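Local coordinates for protein N-alpha-acetyltransferase 35, NatC auxiliary subunit (Saccharomyces cerevisiae, PDB 6YGA) that serves as the auxiliary subunit of the NatC complex, which acetylates protein N-termini such as the initiator methionine of the L-A virus Gag protein, at residues L303-T309 and R335-A339; S318-T322 and L366-E370; F329-Q334 and C402-T406; F343-F347 and Y399-S403; W420-Q424 and W438-K443. All blocks are in the same frame, centred on the assembly; numbering follows the deposited sequence.

Contact 1: residues L303-T309 and R335-A339; sequences LANDVKT and RHVIA
Asp306, on helix 298-311, holds Arg335 and His336 with its two carboxylate oxygens, one for each residue, just where helix 337-347 begins. This is an N-cap site braced by a neighbouring helix, within the largely helical body of the subunit. OD2 of Asp306 accepts the backbone N of His336 over 2.7 Å in a nearly straight bond (160°), met on its anti side, somewhat out of the carboxylate plane. OD1 of Asp306 receives NH1 of Arg335 at 2.8 Å, a salt bridge that lies in the guanidinium plane but reaches the oxygen from above the carboxylate, the two planes standing 89° apart. The arginine chain turns sharply at its second torsion (chi2 -71°), which swings the guanidinium back over the helix, where the methyl CG2 of Thr309 lies over one of its faces. NE of the same arginine bonds to Phe329 O, so two partners fix the group's rotation. One turn earlier, the CD1 methyl of Leu303 sits on the imidazole of His336, 3.6 Å from the ring centroid, a CH-pi contact over the face. The same methyl touches CB of Ile338, while the small Ala339 lets the helices come close, its CB 3.7 Å from CB of Asp306. In the second shell, Asn105 OD1 makes a weak bond with NE2 of His336. The imidazole is therefore held at both nitrogens, for ND1 of His336 caps the new helix by accepting from Ile338 N at 3.1 Å.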
# COMPACT_ATOMS: atom_id res chain seq x y z
N LEU B 303 14.21 -12.34 -3.17
CA LEU B 303 14.19 -12.25 -1.71
C LEU B 303 15.60 -12.22 -1.13
O LEU B 303 15.89 -11.43 -0.23
CB LEU B 303 13.40 -13.42 -1.13
CG LEU B 303 13.55 -13.64 0.38
CD1 LEU B 303 12.94 -12.49 1.16
CD2 LEU B 303 12.94 -14.96 0.78
N ALA B 304 16.49 -13.07 -1.65
CA ALA B 304 17.83 -13.17 -1.08
C ALA B 304 18.64 -11.90 -1.34
O ALA B 304 19.34 -11.42 -0.44
CB ALA B 304 18.55 -14.39 -1.65
N ASN B 305 18.56 -11.35 -2.55
CA ASN B 305 19.33 -10.15 -2.86
C ASN B 305 18.80 -8.94 -2.10
O ASN B 305 19.58 -8.07 -1.68
CB ASN B 305 19.33 -9.88 -4.36
CG ASN B 305 20.20 -10.86 -5.13
OD1 ASN B 305 19.76 -11.46 -6.11
ND2 ASN B 305 21.44 -11.02 -4.68
N ASP B 306 17.48 -8.86 -1.91
CA ASP B 306 16.91 -7.73 -1.18
C ASP B 306 17.35 -7.75 0.29
O ASP B 306 17.66 -6.70 0.86
CB ASP B 306 15.39 -7.75 -1.29
CG ASP B 306 14.91 -7.37 -2.68
OD1 ASP B 306 15.76 -7.11 -3.55
OD2 ASP B 306 13.68 -7.33 -2.90
N VAL B 307 17.38 -8.94 0.90
CA VAL B 307 17.86 -9.05 2.27
C VAL B 307 19.35 -8.74 2.35
O VAL B 307 19.82 -8.09 3.28
CB VAL B 307 17.53 -10.44 2.84
CG1 VAL B 307 18.22 -10.66 4.18
CG2 VAL B 307 16.02 -10.61 2.99
N LYS B 308 20.12 -9.21 1.36
CA LYS B 308 21.55 -8.89 1.32
C LYS B 308 21.77 -7.38 1.27
O LYS B 308 22.72 -6.87 1.88
CB LYS B 308 22.21 -9.56 0.12
CG LYS B 308 22.40 -11.07 0.28
CD LYS B 308 23.00 -11.69 -0.97
CE LYS B 308 24.41 -11.19 -1.22
NZ LYS B 308 25.02 -11.81 -2.43
N THR B 309 20.91 -6.66 0.55
CA THR B 309 21.03 -5.20 0.50
C THR B 309 20.77 -4.58 1.87
O THR B 309 21.40 -3.58 2.23
CB THR B 309 20.07 -4.64 -0.55
OG1 THR B 309 20.32 -5.27 -1.81
CG2 THR B 309 20.27 -3.13 -0.71
N ARG B 335 11.23 -3.03 -2.80
CA ARG B 335 11.93 -4.20 -2.29
C ARG B 335 10.95 -5.24 -1.76
O ARG B 335 9.78 -4.94 -1.46
CB ARG B 335 12.91 -3.81 -1.18
CG ARG B 335 14.09 -2.97 -1.64
CD ARG B 335 15.07 -3.79 -2.47
NE ARG B 335 16.25 -3.01 -2.84
CZ ARG B 335 17.29 -3.50 -3.51
NH1 ARG B 335 17.31 -4.78 -3.88
NH2 ARG B 335 18.32 -2.72 -3.80
N HIS B 336 11.43 -6.47 -1.63
CA HIS B 336 10.64 -7.55 -1.06
C HIS B 336 10.16 -7.16 0.34
O HIS B 336 10.86 -6.46 1.08
CB HIS B 336 11.47 -8.83 -1.01
CG HIS B 336 10.66 -10.07 -0.77
ND1 HIS B 336 10.24 -10.45 0.49
CD2 HIS B 336 10.21 -11.03 -1.62
CE1 HIS B 336 9.56 -11.58 0.40
NE2 HIS B 336 9.53 -11.95 -0.86
N VAL B 337 8.95 -7.59 0.69
CA VAL B 337 8.33 -7.15 1.93
C VAL B 337 9.13 -7.62 3.14
O VAL B 337 9.24 -6.90 4.14
CB VAL B 337 6.86 -7.61 2.00
CG1 VAL B 337 6.75 -9.13 1.92
CG2 VAL B 337 6.17 -7.08 3.25
N ILE B 338 9.71 -8.82 3.07
CA ILE B 338 10.54 -9.31 4.18
C ILE B 338 11.72 -8.38 4.39
O ILE B 338 12.03 -7.99 5.53
CB ILE B 338 11.00 -10.75 3.91
CG1 ILE B 338 9.80 -11.71 3.86
CG2 ILE B 338 11.99 -11.20 4.98
CD1 ILE B 338 9.06 -11.85 5.17
N ALA B 339 12.39 -7.99 3.31
CA ALA B 339 13.50 -7.05 3.43
C ALA B 339 13.03 -5.69 3.93
O ALA B 339 13.76 -5.00 4.65
CB ALA B 339 14.23 -6.92 2.09

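Contact 2: residues S318-T322 and L366-E370. With EDO (1,2-ethanediol), chain C.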
# COMPACT_ATOMS: atom_id res chain seq x y z
N SER B 318 29.05 6.75 8.84
CA SER B 318 28.63 8.13 9.06
C SER B 318 27.12 8.22 8.91
O SER B 318 26.47 7.32 8.38
CB SER B 318 29.33 9.10 8.10
OG SER B 318 28.89 8.91 6.77
N ALA B 319 26.56 9.34 9.39
CA ALA B 319 25.13 9.57 9.24
C ALA B 319 24.75 9.78 7.78
O ALA B 319 23.63 9.45 7.38
CB ALA B 319 24.69 10.77 10.08
N LEU B 320 25.67 10.33 6.98
CA LEU B 320 25.37 10.55 5.57
C LEU B 320 25.28 9.24 4.81
O LEU B 320 24.50 9.13 3.85
CB LEU B 320 26.43 11.47 4.96
CG LEU B 320 26.18 11.97 3.54
CD1 LEU B 320 24.76 12.48 3.40
CD2 LEU B 320 27.19 13.06 3.19
N GLU B 321 26.04 8.23 5.23
CA GLU B 321 25.99 6.94 4.54
C GLU B 321 24.68 6.21 4.84
O GLU B 321 24.12 5.56 3.95
CB GLU B 321 27.20 6.09 4.93
CG GLU B 321 28.49 6.54 4.26
CD GLU B 321 29.69 5.71 4.66
OE1 GLU B 321 29.58 4.91 5.61
OE2 GLU B 321 30.76 5.85 4.02
N THR B 322 24.17 6.31 6.07
CA THR B 322 22.85 5.76 6.36
C THR B 322 21.76 6.56 5.66
O THR B 322 20.80 5.99 5.14
CB THR B 322 22.59 5.74 7.87
OG1 THR B 322 22.69 7.07 8.40
CG2 THR B 322 23.59 4.83 8.58
N LEU B 366 24.58 13.47 15.00
CA LEU B 366 25.50 13.24 13.89
C LEU B 366 24.97 13.84 12.60
O LEU B 366 25.74 14.39 11.80
CB LEU B 366 25.75 11.74 13.72
CG LEU B 366 26.93 11.14 14.49
CD1 LEU B 366 26.92 9.63 14.37
CD2 LEU B 366 28.24 11.71 13.97
N HIS B 367 23.66 13.74 12.36
CA HIS B 367 23.09 14.36 11.17
C HIS B 367 23.25 15.87 11.20
O HIS B 367 23.63 16.48 10.19
CB HIS B 367 21.61 13.99 11.04
CG HIS B 367 21.37 12.56 10.67
ND1 HIS B 367 21.62 11.52 11.54
CD2 HIS B 367 20.91 11.99 9.53
CE1 HIS B 367 21.32 10.37 10.94
NE2 HIS B 367 20.89 10.64 9.72
N VAL B 368 22.98 16.49 12.35
CA VAL B 368 23.13 17.94 12.47
C VAL B 368 24.59 18.34 12.28
O VAL B 368 24.90 19.34 11.63
CB VAL B 368 22.58 18.42 13.82
CG1 VAL B 368 22.78 19.92 13.97
CG2 VAL B 368 21.12 18.05 13.96
N LYS B 369 25.51 17.55 12.85
CA LYS B 369 26.93 17.89 12.77
C LYS B 369 27.44 17.82 11.34
O LYS B 369 28.19 18.70 10.91
CB LYS B 369 27.73 16.96 13.67
CG LYS B 369 29.24 17.02 13.47
CD LYS B 369 29.96 16.44 14.67
CE LYS B 369 31.28 15.81 14.28
NZ LYS B 369 31.09 14.55 13.49
N GLU B 370 27.06 16.79 10.59
CA GLU B 370 27.57 16.67 9.23
C GLU B 370 26.95 17.72 8.30
O GLU B 370 27.57 18.09 7.30
CB GLU B 370 27.33 15.26 8.69
CG GLU B 370 28.10 14.18 9.47
CD GLU B 370 27.80 12.76 9.00
OE1 GLU B 370 27.50 12.58 7.81
OE2 GLU B 370 27.86 11.83 9.84
C1 EDO C . 22.46 14.51 7.18
O1 EDO C . 22.93 15.85 7.37
C2 EDO C . 21.01 14.54 6.73
O2 EDO C . 20.19 15.17 7.72
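The imidazole of His367 carries the methyl of Ala319 on one face and a bound 1,2-ethanediol at its edge. CB of Ala319 stands 3.5 Å from the ring centroid, 15° off the normal, a CH-pi contact. Both ring nitrogens are engaged beyond the two segments: NE2 of His367 with Tyr399 OH and ND1 with Phe363 O, which would hold the ring flat against the alanine. The diol, probably from the crystallisation liquor, donates from O1 to the backbone O of His367.

The second flat group is the carboxylate of Glu370, which comes end-on to the first turn of helix 319-328. Its chain runs extended beyond CG (chi2 176°), long enough for OE2 of Glu370 to accept Ala319 N at 2.8 Å, on the syn side and close to the carboxylate plane. OE1 of Glu370 takes Leu320 N at 3.0 Å, a weak and bent bond (132°). Ser318 supplies the local cap, its OG accepting weakly from Glu321 N at 3.3 Å. A negative group facing the amino end of a helix is probably favoured by the helix dipole. The arrangement is a serine N-cap supplemented by a glutamate from helix 360-372, joining two helices of the TPR-like region.

Contact 3: residues F329-Q334 and C402-T406; sequences FNKLEQ and CSQNT. With EDO (1,2-ethanediol), chain D.
Asn330 makes the tight part of this loop-to-loop contact, its side-chain amide set against the backbone of residues 402-404. ND2 of Asn330 donates to Cys402 O at 3.0 Å in an almost straight bond (175°), which lies in the amide plane and meets a lone pair of the carbonyl in its own plane. The same ND2 of Asn330 makes a weak, bent bond to Gln404 O at 3.2 Å, so two backbone carbonyls share one amide nitrogen. On its other side the amide is fixed too, since Asn330 OD1 accepts Arg335 N. Beside it, the Phe329 ring presents its edge to Ser403, with CZ 3.7 Å from the serine CB, while CB of Asn330 rests over the centre of one ring face.

The Gln334 end is looser and partly exposed. This side chain runs extended (chi1 -177°, chi2 167°) alongside Asn405, and its OE1 accepts Thr406 N at 3.2 Å from above the carbonyl plane. Phe142 of the N-alpha-acetyltransferase 30 chain packs on Gln334 and Asn405, which brings this end up to the catalytic subunit.

Asn405 N-caps helix 406-429, its OD1 accepting from Cys407 N and Arg408 N, while its ND2 bonds to Asp176 OD1. The contact thus ties the loop between helices 319-328 and 337-347 to the one between helices 386-402 and 406-429.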
# COMPACT_ATOMS: atom_id res chain seq x y z
N PHE B 329 17.95 2.65 -1.21
CA PHE B 329 17.85 1.19 -1.16
C PHE B 329 16.49 0.70 -1.62
O PHE B 329 16.37 -0.43 -2.12
CB PHE B 329 18.15 0.68 0.26
CG PHE B 329 16.93 0.48 1.11
CD1 PHE B 329 16.32 1.56 1.73
CD2 PHE B 329 16.40 -0.79 1.32
CE1 PHE B 329 15.20 1.38 2.52
CE2 PHE B 329 15.28 -0.97 2.11
CZ PHE B 329 14.68 0.11 2.71
N ASN B 330 15.45 1.52 -1.48
CA ASN B 330 14.08 1.14 -1.80
C ASN B 330 13.46 2.10 -2.80
O ASN B 330 12.23 2.23 -2.86
CB ASN B 330 13.25 1.09 -0.51
CG ASN B 330 11.95 0.33 -0.68
OD1 ASN B 330 11.87 -0.62 -1.46
ND2 ASN B 330 10.92 0.75 0.05
N LYS B 331 14.28 2.77 -3.61
CA LYS B 331 13.83 3.88 -4.43
C LYS B 331 13.61 3.52 -5.89
O LYS B 331 12.63 3.97 -6.49
CB LYS B 331 14.84 5.03 -4.35
CG LYS B 331 14.38 6.33 -5.00
CD LYS B 331 13.05 6.80 -4.44
CE LYS B 331 13.11 7.05 -2.93
NZ LYS B 331 14.05 8.13 -2.55
N LEU B 332 14.50 2.72 -6.47
CA LEU B 332 14.38 2.40 -7.89
C LEU B 332 13.25 1.42 -8.14
O LEU B 332 12.52 1.54 -9.14
CB LEU B 332 15.71 1.85 -8.40
CG LEU B 332 16.83 2.90 -8.32
CD1 LEU B 332 18.15 2.28 -8.71
CD2 LEU B 332 16.50 4.08 -9.22
N GLU B 333 13.07 0.44 -7.26
CA GLU B 333 11.92 -0.45 -7.32
C GLU B 333 11.62 -0.94 -5.91
O GLU B 333 12.48 -0.94 -5.03
CB GLU B 333 12.15 -1.63 -8.28
CG GLU B 333 13.23 -2.60 -7.84
CD GLU B 333 13.43 -3.73 -8.83
OE1 GLU B 333 12.89 -3.66 -9.95
OE2 GLU B 333 14.13 -4.71 -8.48
N GLN B 334 10.37 -1.36 -5.71
CA GLN B 334 9.92 -1.76 -4.39
C GLN B 334 10.59 -3.06 -3.96
O GLN B 334 10.51 -4.07 -4.67
CB GLN B 334 8.40 -1.91 -4.38
CG GLN B 334 7.81 -2.24 -3.02
CD GLN B 334 6.30 -2.07 -2.98
OE1 GLN B 334 5.76 -1.09 -3.49
NE2 GLN B 334 5.61 -3.04 -2.38
N CYS B 402 11.00 5.12 4.77
CA CYS B 402 11.66 4.81 3.50
C CYS B 402 11.40 3.38 3.05
O CYS B 402 11.42 3.11 1.85
CB CYS B 402 13.17 5.04 3.62
SG CYS B 402 13.62 6.77 3.82
N SER B 403 11.15 2.46 3.98
CA SER B 403 10.92 1.07 3.60
C SER B 403 9.44 0.74 3.44
O SER B 403 9.09 -0.44 3.40
CB SER B 403 11.56 0.13 4.63
OG SER B 403 10.78 0.07 5.80
N GLN B 404 8.58 1.75 3.33
CA GLN B 404 7.18 1.50 3.05
C GLN B 404 6.98 1.24 1.56
O GLN B 404 7.88 1.48 0.74
CB GLN B 404 6.32 2.67 3.52
CG GLN B 404 6.46 2.99 5.00
CD GLN B 404 6.19 1.79 5.88
OE1 GLN B 404 5.20 1.08 5.69
NE2 GLN B 404 7.07 1.55 6.84
N ASN B 405 5.80 0.76 1.19
CA ASN B 405 5.53 0.56 -0.22
C ASN B 405 5.39 1.90 -0.93
O ASN B 405 5.36 2.97 -0.30
CB ASN B 405 4.29 -0.31 -0.44
CG ASN B 405 3.01 0.34 0.05
OD1 ASN B 405 2.53 1.33 -0.52
ND2 ASN B 405 2.42 -0.22 1.10
N THR B 406 5.30 1.85 -2.26
CA THR B 406 5.40 3.06 -3.07
C THR B 406 4.25 4.03 -2.84
O THR B 406 4.40 5.22 -3.10
CB THR B 406 5.49 2.68 -4.56
OG1 THR B 406 5.83 3.85 -5.32
CG2 THR B 406 4.17 2.12 -5.06
C1 EDO D . 17.18 10.20 -4.16
O1 EDO D . 15.77 9.99 -4.24
C2 EDO D . 17.50 11.66 -4.47
O2 EDO D . 18.90 11.89 -4.29

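Contact 4: residues F343-F347 and Y399-S403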
# COMPACT_ATOMS: atom_id res chain seq x y z
N PHE B 343 14.61 -4.11 7.47
CA PHE B 343 15.48 -2.94 7.58
C PHE B 343 15.23 -2.12 8.84
O PHE B 343 16.19 -1.89 9.59
CB PHE B 343 15.36 -2.09 6.31
CG PHE B 343 15.85 -0.68 6.48
CD1 PHE B 343 17.20 -0.41 6.59
CD2 PHE B 343 14.95 0.37 6.53
CE1 PHE B 343 17.65 0.88 6.75
CE2 PHE B 343 15.39 1.66 6.70
CZ PHE B 343 16.74 1.92 6.80
N PRO B 344 14.00 -1.67 9.16
CA PRO B 344 13.85 -0.89 10.40
C PRO B 344 14.18 -1.67 11.65
O PRO B 344 14.72 -1.10 12.61
CB PRO B 344 12.38 -0.45 10.36
CG PRO B 344 12.00 -0.52 8.92
CD PRO B 344 12.73 -1.73 8.42
N LEU B 345 13.89 -2.98 11.68
CA LEU B 345 14.23 -3.78 12.85
C LEU B 345 15.74 -4.02 12.94
O LEU B 345 16.29 -4.07 14.05
CB LEU B 345 13.49 -5.11 12.81
CG LEU B 345 11.97 -4.98 12.81
CD1 LEU B 345 11.29 -6.33 12.63
CD2 LEU B 345 11.52 -4.31 14.10
N PHE B 346 16.40 -4.17 11.80
CA PHE B 346 17.85 -4.30 11.76
C PHE B 346 18.54 -2.97 12.03
O PHE B 346 19.64 -2.95 12.60
CB PHE B 346 18.27 -4.86 10.40
CG PHE B 346 19.74 -5.16 10.28
CD1 PHE B 346 20.25 -6.37 10.70
CD2 PHE B 346 20.61 -4.23 9.73
CE1 PHE B 346 21.59 -6.66 10.59
CE2 PHE B 346 21.96 -4.51 9.61
CZ PHE B 346 22.45 -5.72 10.05
N PHE B 347 17.92 -1.86 11.63
CA PHE B 347 18.51 -0.54 11.79
C PHE B 347 18.29 -0.00 13.20
O PHE B 347 19.22 0.56 13.80
CB PHE B 347 17.93 0.41 10.74
CG PHE B 347 18.64 1.72 10.63
CD1 PHE B 347 19.92 1.80 10.12
CD2 PHE B 347 18.00 2.90 11.02
CE1 PHE B 347 20.57 3.02 10.02
CE2 PHE B 347 18.64 4.12 10.91
CZ PHE B 347 19.93 4.18 10.41
N TYR B 399 13.38 7.49 8.68
CA TYR B 399 14.06 6.32 8.14
C TYR B 399 13.09 5.18 7.90
O TYR B 399 13.14 4.50 6.87
CB TYR B 399 15.18 5.88 9.08
CG TYR B 399 16.49 6.62 8.91
CD1 TYR B 399 17.44 6.18 7.99
CD2 TYR B 399 16.77 7.75 9.66
CE1 TYR B 399 18.63 6.85 7.83
CE2 TYR B 399 17.97 8.43 9.51
CZ TYR B 399 18.89 7.97 8.59
OH TYR B 399 20.09 8.64 8.42
N GLN B 400 12.19 4.95 8.87
CA GLN B 400 11.25 3.84 8.76
C GLN B 400 10.30 4.03 7.58
O GLN B 400 9.91 3.06 6.92
CB GLN B 400 10.47 3.69 10.07
CG GLN B 400 9.51 2.51 10.10
CD GLN B 400 9.19 2.05 11.51
OE1 GLN B 400 9.99 2.21 12.43
NE2 GLN B 400 8.00 1.48 11.69
N ASN B 401 9.92 5.28 7.30
CA ASN B 401 9.03 5.54 6.17
C ASN B 401 9.67 5.17 4.84
O ASN B 401 8.94 4.89 3.87
CB ASN B 401 8.61 7.02 6.17
CG ASN B 401 7.61 7.33 5.09
OD1 ASN B 401 6.45 6.92 5.16
ND2 ASN B 401 8.04 8.08 4.08
N CYS B 402 11.00 5.12 4.77
CA CYS B 402 11.66 4.81 3.50
C CYS B 402 11.40 3.38 3.05
O CYS B 402 11.42 3.11 1.85
CB CYS B 402 13.17 5.04 3.62
SG CYS B 402 13.62 6.77 3.82
N SER B 403 11.15 2.46 3.98
CA SER B 403 10.92 1.07 3.60
C SER B 403 9.44 0.74 3.44
O SER B 403 9.09 -0.44 3.40
CB SER B 403 11.56 0.13 4.63
OG SER B 403 10.78 0.07 5.80
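Phe347 and Tyr399 form an offset stack whose rings are tilted by 30°, with centroids 5.0 Å apart. CE2 of the phenylalanine lies over one face of the tyrosine, displaced toward its rim and 3.8 Å from CD1 of Tyr399. The phenylalanine reaches there with CG anti to its backbone N (chi1 -169°), whereas the tyrosine has CG beside the backbone N instead (chi1 -84°); the two side chains cross obliquely. The buried hydroxyl of Tyr399 also hydrogen-bonds to Thr322 OG1, besides the histidine of helix 360-372.

Phe343 lies one helical turn before Phe347 and presents its edge to the backbone: CE2 of Phe343 is 3.6 Å from Tyr399 O, in the ring plane. This is helix-to-helix packing in the alpha-helical TPR-like region, between helix 337-347 and the end of helix 386-402. Phe363 adds a further ring against both Phe347 and Tyr399.

Pro344 kinks its helix, because its nitrogen can make no bond to the preceding turn. Its ring packs against Gln400 and Ser403, with CG of Pro344 4.1 Å from the CG of Gln400, whose extended chain crosses it at about a right angle. The hydroxyl of Ser403 bonds to Arg340 O, and its OG also packs 3.4 Å from CG of Pro344.

Contact 5: residues W420-Q424 and W438-K443. With EDO (1,2-ethanediol), chain C.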
# COMPACT_ATOMS: atom_id res chain seq x y z
N TRP B 420 7.39 18.35 11.30
CA TRP B 420 8.63 19.08 11.07
C TRP B 420 8.42 20.58 11.25
O TRP B 420 9.26 21.27 11.84
CB TRP B 420 9.18 18.79 9.68
CG TRP B 420 9.81 17.45 9.50
CD1 TRP B 420 9.43 16.48 8.61
CD2 TRP B 420 10.93 16.92 10.22
NE1 TRP B 420 10.24 15.38 8.74
CE2 TRP B 420 11.17 15.62 9.71
CE3 TRP B 420 11.75 17.41 11.24
CZ2 TRP B 420 12.20 14.82 10.20
CZ3 TRP B 420 12.77 16.60 11.72
CH2 TRP B 420 12.98 15.32 11.19
N ASP B 421 7.30 21.10 10.73
CA ASP B 421 7.02 22.53 10.84
C ASP B 421 6.87 22.95 12.30
O ASP B 421 7.48 23.92 12.74
CB ASP B 421 5.76 22.88 10.05
CG ASP B 421 5.55 24.38 9.90
OD1 ASP B 421 6.36 25.03 9.19
OD2 ASP B 421 4.59 24.91 10.48
N SER B 422 6.06 22.20 13.06
CA SER B 422 5.88 22.50 14.47
C SER B 422 7.19 22.40 15.23
O SER B 422 7.48 23.22 16.11
CB SER B 422 4.84 21.55 15.07
OG SER B 422 4.62 21.83 16.44
N LEU B 423 8.02 21.42 14.88
CA LEU B 423 9.32 21.27 15.53
C LEU B 423 10.22 22.45 15.22
O LEU B 423 10.89 22.99 16.10
CB LEU B 423 9.96 19.96 15.10
CG LEU B 423 11.05 19.38 15.99
CD1 LEU B 423 10.53 19.19 17.41
CD2 LEU B 423 11.49 18.05 15.40
N GLN B 424 10.24 22.88 13.95
CA GLN B 424 11.06 24.02 13.56
C GLN B 424 10.61 25.29 14.27
O GLN B 424 11.45 26.09 14.72
CB GLN B 424 11.01 24.21 12.04
CG GLN B 424 11.85 25.37 11.52
CD GLN B 424 11.58 25.69 10.06
OE1 GLN B 424 11.13 24.84 9.29
NE2 GLN B 424 11.84 26.93 9.68
N TRP B 438 18.68 22.76 10.51
CA TRP B 438 18.63 21.38 10.04
C TRP B 438 17.19 20.89 9.89
O TRP B 438 16.86 20.17 8.94
CB TRP B 438 19.40 20.46 10.98
CG TRP B 438 19.39 19.02 10.55
CD1 TRP B 438 20.29 18.40 9.73
CD2 TRP B 438 18.42 18.02 10.92
NE1 TRP B 438 19.95 17.08 9.57
CE2 TRP B 438 18.81 16.82 10.29
CE3 TRP B 438 17.28 18.03 11.72
CZ2 TRP B 438 18.08 15.64 10.43
CZ3 TRP B 438 16.56 16.85 11.86
CH2 TRP B 438 16.97 15.68 11.22
N THR B 439 16.32 21.27 10.84
CA THR B 439 14.90 20.92 10.72
C THR B 439 14.30 21.52 9.45
O THR B 439 13.51 20.87 8.76
CB THR B 439 14.14 21.40 11.95
OG1 THR B 439 14.79 20.93 13.14
CG2 THR B 439 12.71 20.88 11.93
N TYR B 440 14.67 22.77 9.13
CA TYR B 440 14.14 23.40 7.92
C TYR B 440 14.59 22.64 6.68
O TYR B 440 13.79 22.44 5.75
CB TYR B 440 14.59 24.86 7.86
CG TYR B 440 14.05 25.61 6.67
CD1 TYR B 440 12.68 25.82 6.52
CD2 TYR B 440 14.90 26.13 5.71
CE1 TYR B 440 12.19 26.52 5.43
CE2 TYR B 440 14.42 26.82 4.62
CZ TYR B 440 13.06 27.02 4.49
OH TYR B 440 12.58 27.71 3.40
N PHE B 441 15.85 22.21 6.64
CA PHE B 441 16.33 21.44 5.50
C PHE B 441 15.53 20.16 5.31
O PHE B 441 15.17 19.81 4.18
CB PHE B 441 17.82 21.11 5.67
CG PHE B 441 18.29 20.03 4.75
CD1 PHE B 441 18.55 20.30 3.41
CD2 PHE B 441 18.47 18.74 5.21
CE1 PHE B 441 18.98 19.30 2.56
CE2 PHE B 441 18.89 17.73 4.37
CZ PHE B 441 19.15 18.02 3.04
N MSE B 442 15.26 19.44 6.39
CA MSE B 442 14.51 18.19 6.31
C MSE B 442 13.06 18.42 5.92
O MSE B 442 12.51 17.67 5.11
CB MSE B 442 14.58 17.45 7.65
CG MSE B 442 15.98 16.98 8.00
SE MSE B 442 16.60 15.58 6.81
CE MSE B 442 15.35 14.19 7.36
N LYS B 443 12.44 19.46 6.48
CA LYS B 443 11.05 19.76 6.14
C LYS B 443 10.92 20.13 4.67
O LYS B 443 10.06 19.60 3.96
CB LYS B 443 10.52 20.88 7.02
CG LYS B 443 9.04 21.15 6.83
CD LYS B 443 8.60 22.38 7.58
CE LYS B 443 9.16 23.64 6.95
NZ LYS B 443 8.79 24.85 7.73
C1 EDO C . 22.46 14.51 7.18
O1 EDO C . 22.93 15.85 7.37
C2 EDO C . 21.01 14.54 6.73
O2 EDO C . 20.19 15.17 7.72
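Lys443, though buried, carries its ammonium to two oxygens on the facing helix. Its chain is extended as far as CD and then bends (chi3 70°), which turns NZ toward Asp421 and Gln424. NZ of Lys443 donates at 2.8 Å to Asp421 OD1, through the anti lone pair of that oxygen, in a salt bridge. A second bond of 2.8 Å runs from NZ of Lys443 to Gln424 OE1, approaching from above the carbonyl plane. Val597 O is a further partner, so three acceptors hold the ammonium. The Gln424 amide itself lies alongside Tyr440, with OE1 at the edge of the phenol ring.

These residues join helices 406-429 and 433-456, consecutive in the chain and packed as an antiparallel hairpin, their local axes 9.2 Å apart and crossing at -164°. Trp420 fills much of the space between them. Its six-membered ring has CB of Met442, a selenomethionine, over one face, and CZ3 of Trp420 touches CZ3 of Trp438 at 3.8 Å, the ring planes steeply inclined at 73°. The methyl CG2 of Thr439 packs 3.5 Å from Trp420 O. NE1 of Trp438 donates to O2 of a 1,2-ethanediol, probably from the crystallisation liquor, at 2.7 Å.

In the fold
Contacts 1 to 4 interlock along the chain, whereas contact 5 follows them all. Contact 1 crosses contacts 2 and 3 in sequence and precedes contact 4, with which it shares helix 337-347. Contact 3 touches contact 1 through Arg335, and contacts 3 and 4 share Cys402 and Ser403; their centres lie about 11 Å apart. Contact 2, with its centre about 16 Å from those of contacts 4 and 5, meets contact 4 through Tyr399 and contact 5 at Trp438, beside the same ethanediol. Contacts 1 and 5 are about 32 Å apart between centres. Successive helices from 298-311 to 433-456 are thereby joined into one continuous helical body.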